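Local coordinates for SusD homolog (Bacteroides thetaiotaomicron, PDB 4MRU), which probably binds mucin O-glycans at the outer surface of the bacterium as a SusD-like outer-membrane lipoprotein with a TPR-like helical fold, at residues Ile296-Pro301 / Gly386-Gly391; Gly52-Tyr57 / Ser70-Lys75; Met46-Gly51 / Lys256-Gly261. All blocks are in the same frame, centred on the assembly; numbering follows the deposited sequence.

Contact 1: Ile296-Pro301 / Gly386-Gly391. With EDO (1,2-ethanediol), chain K.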
ATOM      1  N   ILE A 296      -5.367 -11.742  13.139  1.00 17.95           N
ATOM      2  CA  ILE A 296      -4.824 -12.179  11.842  1.00 19.91           C
ATOM      3  C   ILE A 296      -3.792 -13.292  12.020  1.00 17.58           C
ATOM      4  O   ILE A 296      -2.899 -13.165  12.832  1.00 18.48           O
ATOM      5  CB  ILE A 296      -4.192 -10.999  11.081  1.00 19.20           C
ATOM      6  CG1 ILE A 296      -5.285  -9.995  10.755  1.00 22.06           C
ATOM      7  CG2 ILE A 296      -3.476 -11.471   9.811  1.00 22.08           C
ATOM      8  CD1 ILE A 296      -4.769  -8.665  10.297  1.00 20.27           C
ATOM      9  N   GLY A 297      -3.946 -14.353  11.238  1.00 17.64           N
ATOM     10  CA  GLY A 297      -3.067 -15.526  11.316  1.00 16.95           C
ATOM     11  C   GLY A 297      -3.476 -16.617  12.299  1.00 19.07           C
ATOM     12  O   GLY A 297      -2.716 -16.979  13.205  1.00 20.84           O
ATOM     13  N   ILE A 298      -4.665 -17.158  12.077  1.00 18.42           N
ATOM     14  CA  ILE A 298      -5.278 -18.109  12.929  1.00 20.33           C
ATOM     15  C   ILE A 298      -5.975 -19.178  12.085  1.00 21.70           C
ATOM     16  O   ILE A 298      -6.163 -18.966  10.913  1.00 19.61           O
ATOM     17  CB  ILE A 298      -6.358 -17.445  13.790  1.00 21.46           C
ATOM     18  CG1 ILE A 298      -7.438 -16.821  12.910  1.00 21.97           C
ATOM     19  CG2 ILE A 298      -5.731 -16.404  14.736  1.00 23.09           C
ATOM     20  CD1 ILE A 298      -8.689 -16.392  13.648  1.00 29.57           C
ATOM     21  N   ASN A 299      -6.358 -20.290  12.723  1.00 22.18           N
ATOM     22  CA  ASN A 299      -7.273 -21.280  12.168  1.00 20.55           C
ATOM     23  C   ASN A 299      -8.425 -21.392  13.155  1.00 20.15           C
ATOM     24  O   ASN A 299      -8.365 -22.161  14.095  1.00 21.46           O
ATOM     25  CB  ASN A 299      -6.593 -22.640  11.950  1.00 26.50           C
ATOM     26  CG  ASN A 299      -5.483 -22.636  10.876  1.00 28.45           C
ATOM     27  OD1 ASN A 299      -4.619 -23.505  10.893  1.00 32.39           O
ATOM     28  ND2 ASN A 299      -5.548 -21.751   9.945  1.00 28.20           N
ATOM     29  N   SER A 300      -9.448 -20.560  13.010  1.00 20.30           N
ATOM     30  CA  SER A 300     -10.520 -20.532  13.992  1.00 21.46           C
ATOM     31  C   SER A 300     -11.253 -21.865  14.067  1.00 22.60           C
ATOM     32  O   SER A 300     -11.525 -22.462  13.034  1.00 23.36           O
ATOM     33  CB  SER A 300     -11.552 -19.449  13.648  1.00 26.88           C
ATOM     34  OG  SER A 300     -12.662 -19.470  14.552  1.00 26.47           O
ATOM     35  N   PRO A 301     -11.655 -22.297  15.279  1.00 23.40           N
ATOM     36  CA  PRO A 301     -12.541 -23.481  15.421  1.00 25.69           C
ATOM     37  C   PRO A 301     -13.999 -23.155  15.273  1.00 23.80           C
ATOM     38  O   PRO A 301     -14.831 -24.036  15.361  1.00 23.49           O
ATOM     39  CB  PRO A 301     -12.283 -23.927  16.861  1.00 26.82           C
ATOM     40  CG  PRO A 301     -11.987 -22.640  17.578  1.00 27.19           C
ATOM     41  CD  PRO A 301     -11.304 -21.716  16.590  1.00 23.83           C
ATOM     42  N   GLY A 386     -13.289 -14.951  22.438  1.00 22.66           N
ATOM     43  CA  GLY A 386     -12.493 -15.492  23.530  1.00 24.09           C
ATOM     44  C   GLY A 386     -11.289 -16.366  23.153  1.00 26.58           C
ATOM     45  O   GLY A 386     -10.637 -16.916  24.041  1.00 30.81           O
ATOM     46  N   SER A 387     -10.973 -16.477  21.867  1.00 24.91           N
ATOM     47  CA  SER A 387      -9.940 -17.417  21.423  1.00 26.20           C
ATOM     48  C   SER A 387      -8.532 -16.839  21.291  1.00 22.66           C
ATOM     49  O   SER A 387      -7.577 -17.561  21.525  1.00 20.85           O
ATOM     50  CB  SER A 387     -10.276 -17.986  20.036  1.00 27.48           C
ATOM     51  OG  SER A 387     -11.482 -18.685  20.039  1.00 32.16           O
ATOM     52  N   TYR A 388      -8.397 -15.603  20.818  1.00 21.80           N
ATOM     53  CA  TYR A 388      -7.059 -15.089  20.449  1.00 20.63           C
ATOM     54  C   TYR A 388      -6.701 -13.740  21.122  1.00 22.36           C
ATOM     55  O   TYR A 388      -5.923 -12.934  20.570  1.00 19.68           O
ATOM     56  CB  TYR A 388      -6.937 -14.987  18.939  1.00 18.63           C
ATOM     57  CG  TYR A 388      -7.211 -16.285  18.239  1.00 19.79           C
ATOM     58  CD1 TYR A 388      -6.329 -17.353  18.349  1.00 19.45           C
ATOM     59  CD2 TYR A 388      -8.364 -16.474  17.511  1.00 19.55           C
ATOM     60  CE1 TYR A 388      -6.597 -18.575  17.741  1.00 20.23           C
ATOM     61  CE2 TYR A 388      -8.647 -17.682  16.901  1.00 20.46           C
ATOM     62  CZ  TYR A 388      -7.745 -18.732  17.002  1.00 20.75           C
ATOM     63  OH  TYR A 388      -8.002 -19.930  16.385  1.00 18.59           O
ATOM     64  N   SER A 389      -7.251 -13.522  22.311  1.00 20.53           N
ATOM     65  CA  SER A 389      -6.969 -12.300  23.062  1.00 20.21           C
ATOM     66  C   SER A 389      -5.512 -12.184  23.341  1.00 24.38           C
ATOM     67  O   SER A 389      -4.834 -13.186  23.554  1.00 21.12           O
ATOM     68  CB  SER A 389      -7.731 -12.276  24.373  1.00 22.01           C
ATOM     69  OG  SER A 389      -9.120 -12.211  24.085  1.00 22.02           O
ATOM     70  N   THR A 390      -4.996 -10.952  23.334  1.00 23.33           N
ATOM     71  CA  THR A 390      -3.577 -10.783  23.607  1.00 23.04           C
ATOM     72  C   THR A 390      -3.295  -9.347  24.042  1.00 25.62           C
ATOM     73  O   THR A 390      -4.189  -8.478  24.007  1.00 23.26           O
ATOM     74  CB  THR A 390      -2.711 -11.219  22.362  1.00 25.52           C
ATOM     75  OG1 THR A 390      -1.373 -11.465  22.770  1.00 23.68           O
ATOM     76  CG2 THR A 390      -2.668 -10.190  21.306  1.00 25.68           C
ATOM     77  N   GLY A 391      -2.054  -9.097  24.441  1.00 23.90           N
ATOM     78  CA  GLY A 391      -1.646  -7.769  24.856  1.00 23.79           C
ATOM     79  C   GLY A 391      -1.583  -6.767  23.724  1.00 24.81           C
ATOM     80  O   GLY A 391      -1.664  -7.100  22.554  1.00 24.14           O
TER
HETATM   81  C1  EDO K 609      -2.178 -17.428  20.925  1.00 32.39           C
HETATM   82  O1  EDO K 609      -0.832 -16.945  21.240  1.00 24.11           O
HETATM   83  C2  EDO K 609      -3.366 -16.560  21.407  1.00 29.87           C
HETATM   84  O2  EDO K 609      -3.044 -15.167  21.702  1.00 28.99           O
HETATM   85  O   HOH W   1      -5.732 -21.148  15.544  1.00 19.98           O
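I298 packs over one face of the Y388 ring. Its CG2 methyl sits almost exactly on the ring normal, 3.6 Å from the centroid of the Y388 ring and 1° off the normal, which makes this a CH-pi contact. The other branch spreads across the same ring, with I298 CD1 3.5 Å from Y388 CE2. The first torsion divides the work: CG1 falls between the backbone N and the carbonyl carbon (chi1 60°), while CG2 stands beside the N, and both branches meet the tyrosine. On the opposite face lies S387 CB, 3.5 Å above the Y388 plane and shifted toward the rim, so the ring is sandwiched. S300 CA approaches at the edge, 3.5 Å from Y388 OH, and P301 CD touches the same oxygen from 3.8 Å. A water ties the phenol to the facing backbone: it accepts from N299 N at 3.0 Å and lies 2.7 Å from Y388 OH.

Farther out, both loops are pinned by charged residues. D383 OD2 takes the backbone N-H groups of S387 and Y388, and R295 NH1 reaches Y388 O. K68 NZ binds I298 O, while K449 NZ binds N299 OD1. Ethanediol K, probably from the crystallisation liquor, bonds weakly through O2 to S389 O, 3.2 Å away, and is also hydrogen-bonded to R295 NH1. This is a loop-to-loop contact at the surface, in which the Y388 ring, held between I298 and S387, joins the segment before helix 304-309 to the long excursion before helix 408-423 of the SusD-like fold.

Contact 2: Gly52-Tyr57 / Ser70-Lys75. With EDO (1,2-ethanediol), chain G.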
ATOM      1  N   GLY A  52      -4.019  -6.908   2.921  1.00 21.28           N
ATOM      2  CA  GLY A  52      -4.882  -6.892   4.089  1.00 20.35           C
ATOM      3  C   GLY A  52      -4.292  -7.587   5.291  1.00 18.52           C
ATOM      4  O   GLY A  52      -4.282  -7.028   6.404  1.00 22.58           O
ATOM      5  N   SER A  53      -3.796  -8.795   5.099  1.00 20.07           N
ATOM      6  CA  SER A  53      -3.227  -9.541   6.202  1.00 20.54           C
ATOM      7  C   SER A  53      -1.901  -8.929   6.687  1.00 19.97           C
ATOM      8  O   SER A  53      -1.637  -8.862   7.884  1.00 23.34           O
ATOM      9  CB  SER A  53      -2.989 -11.032   5.828  1.00 24.34           C
ATOM     10  OG  SER A  53      -4.203 -11.659   5.481  1.00 26.48           O
ATOM     11  N   TYR A  54      -1.054  -8.501   5.772  1.00 19.74           N
ATOM     12  CA  TYR A  54       0.285  -8.111   6.184  1.00 18.02           C
ATOM     13  C   TYR A  54       0.340  -6.656   6.698  1.00 17.75           C
ATOM     14  O   TYR A  54       1.336  -6.254   7.265  1.00 19.85           O
ATOM     15  CB  TYR A  54       1.243  -8.356   5.036  1.00 18.47           C
ATOM     16  CG  TYR A  54       1.248  -9.816   4.542  1.00 19.12           C
ATOM     17  CD1 TYR A  54       0.901 -10.866   5.400  1.00 21.38           C
ATOM     18  CD2 TYR A  54       1.667 -10.144   3.266  1.00 20.60           C
ATOM     19  CE1 TYR A  54       0.916 -12.185   4.970  1.00 19.84           C
ATOM     20  CE2 TYR A  54       1.706 -11.467   2.829  1.00 22.90           C
ATOM     21  CZ  TYR A  54       1.331 -12.485   3.683  1.00 20.44           C
ATOM     22  OH  TYR A  54       1.341 -13.784   3.285  1.00 21.03           O
ATOM     23  N   ALA A  55      -0.712  -5.870   6.458  1.00 18.28           N
ATOM     24  CA  ALA A  55      -0.800  -4.521   6.988  1.00 20.71           C
ATOM     25  C   ALA A  55      -1.584  -4.500   8.310  1.00 22.85           C
ATOM     26  O   ALA A  55      -1.786  -3.438   8.898  1.00 21.76           O
ATOM     27  CB  ALA A  55      -1.460  -3.594   5.969  1.00 19.19           C
ATOM     28  N   GLY A  56      -2.083  -5.642   8.756  1.00 19.74           N
ATOM     29  CA  GLY A  56      -2.923  -5.640   9.968  1.00 22.91           C
ATOM     30  C   GLY A  56      -4.287  -5.038   9.765  1.00 18.71           C
ATOM     31  O   GLY A  56      -4.940  -4.585  10.731  1.00 20.24           O
ATOM     32  N   TYR A  57      -4.789  -5.079   8.520  1.00 17.95           N
ATOM     33  CA  TYR A  57      -6.069  -4.442   8.189  1.00 17.06           C
ATOM     34  C   TYR A  57      -7.249  -5.412   8.137  1.00 18.27           C
ATOM     35  O   TYR A  57      -8.355  -5.056   8.574  1.00 18.00           O
ATOM     36  CB  TYR A  57      -6.018  -3.766   6.841  1.00 17.27           C
ATOM     37  CG  TYR A  57      -5.239  -2.476   6.704  1.00 14.90           C
ATOM     38  CD1 TYR A  57      -4.868  -1.691   7.799  1.00 17.90           C
ATOM     39  CD2 TYR A  57      -4.956  -1.984   5.440  1.00 18.36           C
ATOM     40  CE1 TYR A  57      -4.208  -0.479   7.606  1.00 16.86           C
ATOM     41  CE2 TYR A  57      -4.283  -0.794   5.254  1.00 17.20           C
ATOM     42  CZ  TYR A  57      -3.896  -0.055   6.325  1.00 15.38           C
ATOM     43  OH  TYR A  57      -3.251   1.115   6.114  1.00 16.22           O
ATOM     44  N   SER A  70      -2.517 -15.137   5.369  1.00 18.00           N
ATOM     45  CA  SER A  70      -2.382 -14.639   6.776  1.00 16.93           C
ATOM     46  C   SER A  70      -1.549 -15.567   7.682  1.00 17.79           C
ATOM     47  O   SER A  70      -0.951 -15.105   8.671  1.00 19.69           O
ATOM     48  CB  SER A  70      -3.729 -14.399   7.407  1.00 18.19           C
ATOM     49  OG  SER A  70      -4.457 -15.591   7.453  1.00 21.77           O
ATOM     50  N   THR A  71      -1.489 -16.845   7.327  1.00 15.79           N
ATOM     51  CA  THR A  71      -0.674 -17.835   8.081  1.00 15.78           C
ATOM     52  C   THR A  71       0.654 -18.177   7.380  1.00 16.92           C
ATOM     53  O   THR A  71       1.363 -19.119   7.773  1.00 18.26           O
ATOM     54  CB  THR A  71      -1.486 -19.108   8.401  1.00 16.82           C
ATOM     55  OG1 THR A  71      -2.056 -19.666   7.212  1.00 18.01           O
ATOM     56  CG2 THR A  71      -2.565 -18.764   9.423  1.00 19.21           C
ATOM     57  N   TYR A  72       0.976 -17.393   6.370  1.00 15.90           N
ATOM     58  CA  TYR A  72       2.260 -17.408   5.646  1.00 18.38           C
ATOM     59  C   TYR A  72       2.431 -18.626   4.736  1.00 18.72           C
ATOM     60  O   TYR A  72       3.551 -18.925   4.319  1.00 20.87           O
ATOM     61  CB  TYR A  72       3.464 -17.284   6.618  1.00 20.03           C
ATOM     62  CG  TYR A  72       3.460 -16.082   7.552  1.00 18.06           C
ATOM     63  CD1 TYR A  72       2.738 -14.942   7.288  1.00 18.23           C
ATOM     64  CD2 TYR A  72       4.218 -16.097   8.721  1.00 22.64           C
ATOM     65  CE1 TYR A  72       2.824 -13.830   8.115  1.00 19.97           C
ATOM     66  CE2 TYR A  72       4.253 -15.014   9.592  1.00 22.15           C
ATOM     67  CZ  TYR A  72       3.530 -13.877   9.290  1.00 18.84           C
ATOM     68  OH  TYR A  72       3.589 -12.795  10.135  1.00 19.04           O
ATOM     69  N   ASN A  73       1.322 -19.302   4.411  1.00 20.37           N
ATOM     70  CA  ASN A  73       1.392 -20.493   3.568  1.00 19.66           C
ATOM     71  C   ASN A  73       0.311 -20.438   2.509  1.00 19.40           C
ATOM     72  O   ASN A  73      -0.425 -21.391   2.324  1.00 20.76           O
ATOM     73  CB  ASN A  73       1.325 -21.783   4.399  1.00 19.84           C
ATOM     74  CG  ASN A  73      -0.027 -22.023   5.010  1.00 22.15           C
ATOM     75  OD1 ASN A  73      -0.760 -21.089   5.347  1.00 20.01           O
ATOM     76  ND2 ASN A  73      -0.371 -23.289   5.142  1.00 21.50           N
ATOM     77  N   PRO A  74       0.246 -19.326   1.766  1.00 19.85           N
ATOM     78  CA  PRO A  74      -0.785 -19.265   0.745  1.00 20.69           C
ATOM     79  C   PRO A  74      -0.694 -20.452  -0.212  1.00 22.46           C
ATOM     80  O   PRO A  74       0.395 -20.861  -0.599  1.00 22.60           O
ATOM     81  CB  PRO A  74      -0.477 -17.967   0.008  1.00 20.63           C
ATOM     82  CG  PRO A  74       0.962 -17.666   0.266  1.00 21.30           C
ATOM     83  CD  PRO A  74       1.224 -18.239   1.637  1.00 22.03           C
ATOM     84  N   LYS A  75      -1.842 -21.006  -0.558  1.00 21.60           N
ATOM     85  CA  LYS A  75      -1.905 -22.047  -1.549  1.00 23.76           C
ATOM     86  C   LYS A  75      -1.150 -21.605  -2.801  1.00 26.73           C
ATOM     87  O   LYS A  75      -1.260 -20.453  -3.222  1.00 22.02           O
ATOM     88  CB  LYS A  75      -3.333 -22.334  -1.883  1.00 26.43           C
ATOM     89  CG  LYS A  75      -3.513 -23.513  -2.769  1.00 28.60           C
ATOM     90  CD  LYS A  75      -4.983 -23.784  -2.954  1.00 36.64           C
ATOM     91  CE  LYS A  75      -5.127 -25.062  -3.777  1.00 42.12           C
ATOM     92  NZ  LYS A  75      -6.533 -25.218  -4.176  1.00 42.75           N
TER
HETATM   93  C1  EDO G 605       2.557  -9.422  11.596  1.00 50.05           C
HETATM   94  O1  EDO G 605       2.383  -8.410  10.607  1.00 44.21           O
HETATM   95  C2  EDO G 605       1.739 -10.651  11.230  1.00 48.71           C
HETATM   96  O2  EDO G 605       1.960 -11.043   9.853  1.00 32.44           O
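Y54 and Y72 run past each other in opposite directions, and Y54 CE1 meets the CD1-CE1 side of Y72, 4.0 Å from Y72 CE1. For the Y72 ring the approach is at the edge, near its plane; for the Y54 ring it is oblique, as is that of S70 CA. Y72 CG stands beside its backbone N, opposite the carbonyl carbon (chi1 -55°), a setting that carries the ring over to Y54. Ethanediol G also lies at the Y72 edge, in plane, with its O2 2.4 Å from Y72 OH, a distance so short that the exact placement of the diol is doubtful. Loop residues N448, V453 and M459 touch Y72 as well, and the Y54 ring meets W431 with the planes at about 55°.

The site is where helix 40-54 of the SusD-like fold runs out. G56, with positive phi, ends it in a Schellman motif, Y57 N reaching back to G52 O over 2.9 Å, while G56 N bonds only weakly to S53 O. With an alanine at Y72, Y54 CE1 would probably lose its ring neighbour and a gap would open beside V453 and M459.

Beside the rings, S53 and S70 bring the backbones together, S53 OG resting 3.4 Å from S70 CB. Both serine hydroxyls are engaged elsewhere, S53 OG with M49 O and S70 OG with E60 OE1. Y54 OH bonds to Y69 O, anchoring the ring to the residue just before S70. The loop is braced internally by T71 OG1, which donates to N73 OD1 at 2.7 Å.

Contact 3: Met46-Gly51 / Lys256-Gly261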
HETATM    1  N   MSE A  46      -4.519  -9.915  -4.095  1.00 20.71           N
HETATM    2  CA  MSE A  46      -3.463  -8.889  -3.932  1.00 21.13           C
HETATM    3  C   MSE A  46      -3.776  -7.946  -2.800  1.00 20.94           C
HETATM    4  O   MSE A  46      -2.914  -7.622  -1.990  1.00 18.65           O
HETATM    5  CB  MSE A  46      -3.314  -8.140  -5.250  1.00 20.75           C
HETATM    6  CG  MSE A  46      -2.150  -7.182  -5.246  1.00 21.20           C
HETATM    7 SE   MSE A  46      -2.026  -6.529  -7.111  0.75 29.44          SE
HETATM    8  CE  MSE A  46      -0.101  -5.952  -6.927  1.00 22.57           C
ATOM      9  N   GLU A  47      -5.031  -7.530  -2.692  1.00 18.96           N
ATOM     10  CA  GLU A  47      -5.418  -6.542  -1.702  1.00 18.13           C
ATOM     11  C   GLU A  47      -6.037  -7.101  -0.424  1.00 20.40           C
ATOM     12  O   GLU A  47      -5.698  -6.660   0.671  1.00 18.25           O
ATOM     13  CB  GLU A  47      -6.429  -5.593  -2.334  1.00 17.04           C
ATOM     14  CG  GLU A  47      -5.851  -4.794  -3.461  1.00 20.10           C
ATOM     15  CD  GLU A  47      -4.872  -3.756  -2.980  1.00 23.60           C
ATOM     16  OE1 GLU A  47      -5.128  -3.075  -1.938  1.00 22.25           O
ATOM     17  OE2 GLU A  47      -3.862  -3.576  -3.669  1.00 24.75           O
ATOM     18  N   ALA A  48      -7.000  -8.005  -0.548  1.00 17.05           N
ATOM     19  CA  ALA A  48      -7.742  -8.458   0.620  1.00 16.52           C
ATOM     20  C   ALA A  48      -6.902  -9.451   1.450  1.00 19.00           C
ATOM     21  O   ALA A  48      -6.653  -9.250   2.631  1.00 18.95           O
ATOM     22  CB  ALA A  48      -9.080  -9.076   0.198  1.00 18.85           C
HETATM   23  N   MSE A  49      -6.403 -10.457   0.776  1.00 18.85           N
HETATM   24  CA  MSE A  49      -5.560 -11.486   1.425  1.00 17.27           C
HETATM   25  C   MSE A  49      -4.159 -10.979   1.690  1.00 18.98           C
HETATM   26  O   MSE A  49      -3.673 -11.056   2.826  1.00 22.90           O
HETATM   27  CB  MSE A  49      -5.529 -12.691   0.532  1.00 19.19           C
HETATM   28  CG  MSE A  49      -6.829 -13.446   0.474  1.00 20.15           C
HETATM   29 SE   MSE A  49      -6.422 -14.984  -0.680  0.75 25.70          SE
HETATM   30  CE  MSE A  49      -8.241 -15.553  -1.210  1.00 23.58           C
ATOM     31  N   CYS A  50      -3.451 -10.530   0.660  1.00 18.72           N
ATOM     32  CA  CYS A  50      -2.019 -10.159   0.849  1.00 21.44           C
ATOM     33  C   CYS A  50      -1.803  -8.807   1.612  1.00 20.93           C
ATOM     34  O   CYS A  50      -1.383  -8.808   2.780  1.00 17.86           O
ATOM     35  CB  CYS A  50      -1.317 -10.175  -0.506  1.00 25.42           C
ATOM     36  SG  CYS A  50       0.456  -9.746  -0.423  1.00 21.17           S
ATOM     37  N   GLY A  51      -2.157  -7.667   0.984  1.00 17.88           N
ATOM     38  CA  GLY A  51      -2.043  -6.380   1.632  1.00 18.03           C
ATOM     39  C   GLY A  51      -2.810  -6.360   2.946  1.00 18.93           C
ATOM     40  O   GLY A  51      -2.330  -5.865   3.958  1.00 21.14           O
ATOM     41  N   LYS A 256     -18.490 -11.622   1.693  1.00 21.27           N
ATOM     42  CA  LYS A 256     -18.203 -11.584   3.127  1.00 25.24           C
ATOM     43  C   LYS A 256     -17.010 -12.492   3.509  1.00 24.75           C
ATOM     44  O   LYS A 256     -17.065 -13.181   4.526  1.00 23.64           O
ATOM     45  CB  LYS A 256     -19.471 -11.944   3.935  1.00 25.77           C
ATOM     46  CG  LYS A 256     -20.697 -11.117   3.505  1.00 28.30           C
ATOM     47  CD  LYS A 256     -21.916 -11.429   4.355  1.00 30.44           C
ATOM     48  CE  LYS A 256     -23.166 -10.957   3.654  1.00 39.30           C
ATOM     49  NZ  LYS A 256     -24.331 -10.954   4.580  1.00 46.79           N
ATOM     50  N   ASP A 257     -15.961 -12.472   2.678  1.00 21.08           N
ATOM     51  CA  ASP A 257     -14.776 -13.274   2.855  1.00 20.19           C
ATOM     52  C   ASP A 257     -13.730 -12.622   3.791  1.00 18.80           C
ATOM     53  O   ASP A 257     -12.763 -13.257   4.158  1.00 20.48           O
ATOM     54  CB  ASP A 257     -14.101 -13.555   1.514  1.00 22.44           C
ATOM     55  CG  ASP A 257     -14.768 -14.653   0.709  1.00 24.80           C
ATOM     56  OD1 ASP A 257     -15.717 -15.301   1.195  1.00 21.99           O
ATOM     57  OD2 ASP A 257     -14.320 -14.851  -0.438  1.00 21.94           O
ATOM     58  N   TYR A 258     -13.900 -11.357   4.144  1.00 19.28           N
ATOM     59  CA  TYR A 258     -12.933 -10.622   4.967  1.00 17.30           C
ATOM     60  C   TYR A 258     -13.622  -9.769   6.011  1.00 18.88           C
ATOM     61  O   TYR A 258     -14.691  -9.175   5.759  1.00 20.09           O
ATOM     62  CB  TYR A 258     -12.005  -9.719   4.105  1.00 19.50           C
ATOM     63  CG  TYR A 258     -11.414 -10.513   2.985  1.00 21.28           C
ATOM     64  CD1 TYR A 258     -10.311 -11.317   3.198  1.00 20.78           C
ATOM     65  CD2 TYR A 258     -12.085 -10.622   1.747  1.00 20.66           C
ATOM     66  CE1 TYR A 258      -9.829 -12.152   2.181  1.00 21.45           C
ATOM     67  CE2 TYR A 258     -11.601 -11.473   0.747  1.00 18.49           C
ATOM     68  CZ  TYR A 258     -10.488 -12.223   0.989  1.00 18.58           C
ATOM     69  OH  TYR A 258     -10.054 -13.081   0.028  1.00 18.44           O
ATOM     70  N   ARG A 259     -12.982  -9.657   7.174  1.00 17.47           N
ATOM     71  CA  ARG A 259     -13.401  -8.689   8.164  1.00 19.05           C
ATOM     72  C   ARG A 259     -12.164  -7.956   8.664  1.00 20.30           C
ATOM     73  O   ARG A 259     -11.030  -8.322   8.378  1.00 23.57           O
ATOM     74  CB  ARG A 259     -14.182  -9.346   9.320  1.00 19.39           C
ATOM     75  CG  ARG A 259     -15.543  -9.934   8.968  1.00 20.16           C
ATOM     76  CD  ARG A 259     -16.466  -8.791   8.678  1.00 21.64           C
ATOM     77  NE  ARG A 259     -17.833  -9.085   8.225  1.00 23.27           N
ATOM     78  CZ  ARG A 259     -18.281  -8.948   6.973  1.00 24.50           C
ATOM     79  NH1 ARG A 259     -17.465  -8.690   5.955  1.00 23.06           N
ATOM     80  NH2 ARG A 259     -19.570  -9.091   6.741  1.00 27.45           N
ATOM     81  N   VAL A 260     -12.408  -6.918   9.423  1.00 19.93           N
ATOM     82  CA  VAL A 260     -11.356  -6.070   9.899  1.00 20.31           C
ATOM     83  C   VAL A 260     -10.481  -6.784  10.924  1.00 20.65           C
ATOM     84  O   VAL A 260     -10.957  -7.530  11.777  1.00 18.96           O
ATOM     85  CB  VAL A 260     -11.955  -4.762  10.493  1.00 21.80           C
ATOM     86  CG1 VAL A 260     -10.851  -3.862  11.005  1.00 23.10           C
ATOM     87  CG2 VAL A 260     -12.761  -4.045   9.445  1.00 22.99           C
ATOM     88  N   GLY A 261      -9.179  -6.510  10.830  1.00 20.11           N
ATOM     89  CA  GLY A 261      -8.187  -7.107  11.671  1.00 19.96           C
ATOM     90  C   GLY A 261      -8.050  -6.471  13.046  1.00 20.71           C
ATOM     91  O   GLY A 261      -8.446  -5.313  13.272  1.00 18.47           O
TER
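A48 and M49, on helix 40-54, receive the ring of Y258 from the short strand 258-260, a buried helix-to-strand contact in the SusD-like fold; this strand pairs antiparallel with strand 58-60, which follows the same helix.

The main interaction is CH-pi. A48 CB stands over the ring centre, 3.5 Å from the centroid of the Y258 ring and 10° off its normal, and the lack of a longer side chain allows the ring to lie this close to the helix. Apolar packing adds selenomethionine M49, which works at the ring edge: its CG lies 3.7 Å from Y258 CE1. With CG beside its backbone N (chi1 -71°) and the chain extended beyond it, M49 crosses the phenol end obliquely, CG and CE each 3.3 Å from Y258 OH.

Polar bonds stay within each segment or go to other parts of the chain. The helix widens here into a pi-type turn, G51 N bonding to M46 O. Around the strand, D257 makes a salt bridge with R62, and R259 NE binds I308 O. R259 NH1, which also meets F252 O, donates to Y258 O at 2.8 Å, tilted 23° from that carbonyl's plane.

Contacts 2 and 3 share helix 40-54, with centres about 8 Å apart: contact 3 uses residues 46-51 and contact 2 the last turn, 52-54. Contact 2 is nested inside the loop closed by contact 3, and Y57 O probably accepts a hydrogen bond from G261 N, 2.8 Å away. Contact 1 comes later in sequence, its centre about 14 Å from that of contact 2 and 16 Å from that of contact 3. I296 bridges to both, its CD1 packing on G56 CA at 3.6 Å and lying 4.0 Å from G261 CA. The three thus step from the buried helix end out to surface loops of the SusD-like fold, away from N373, a magnesium-binding residue of this protein.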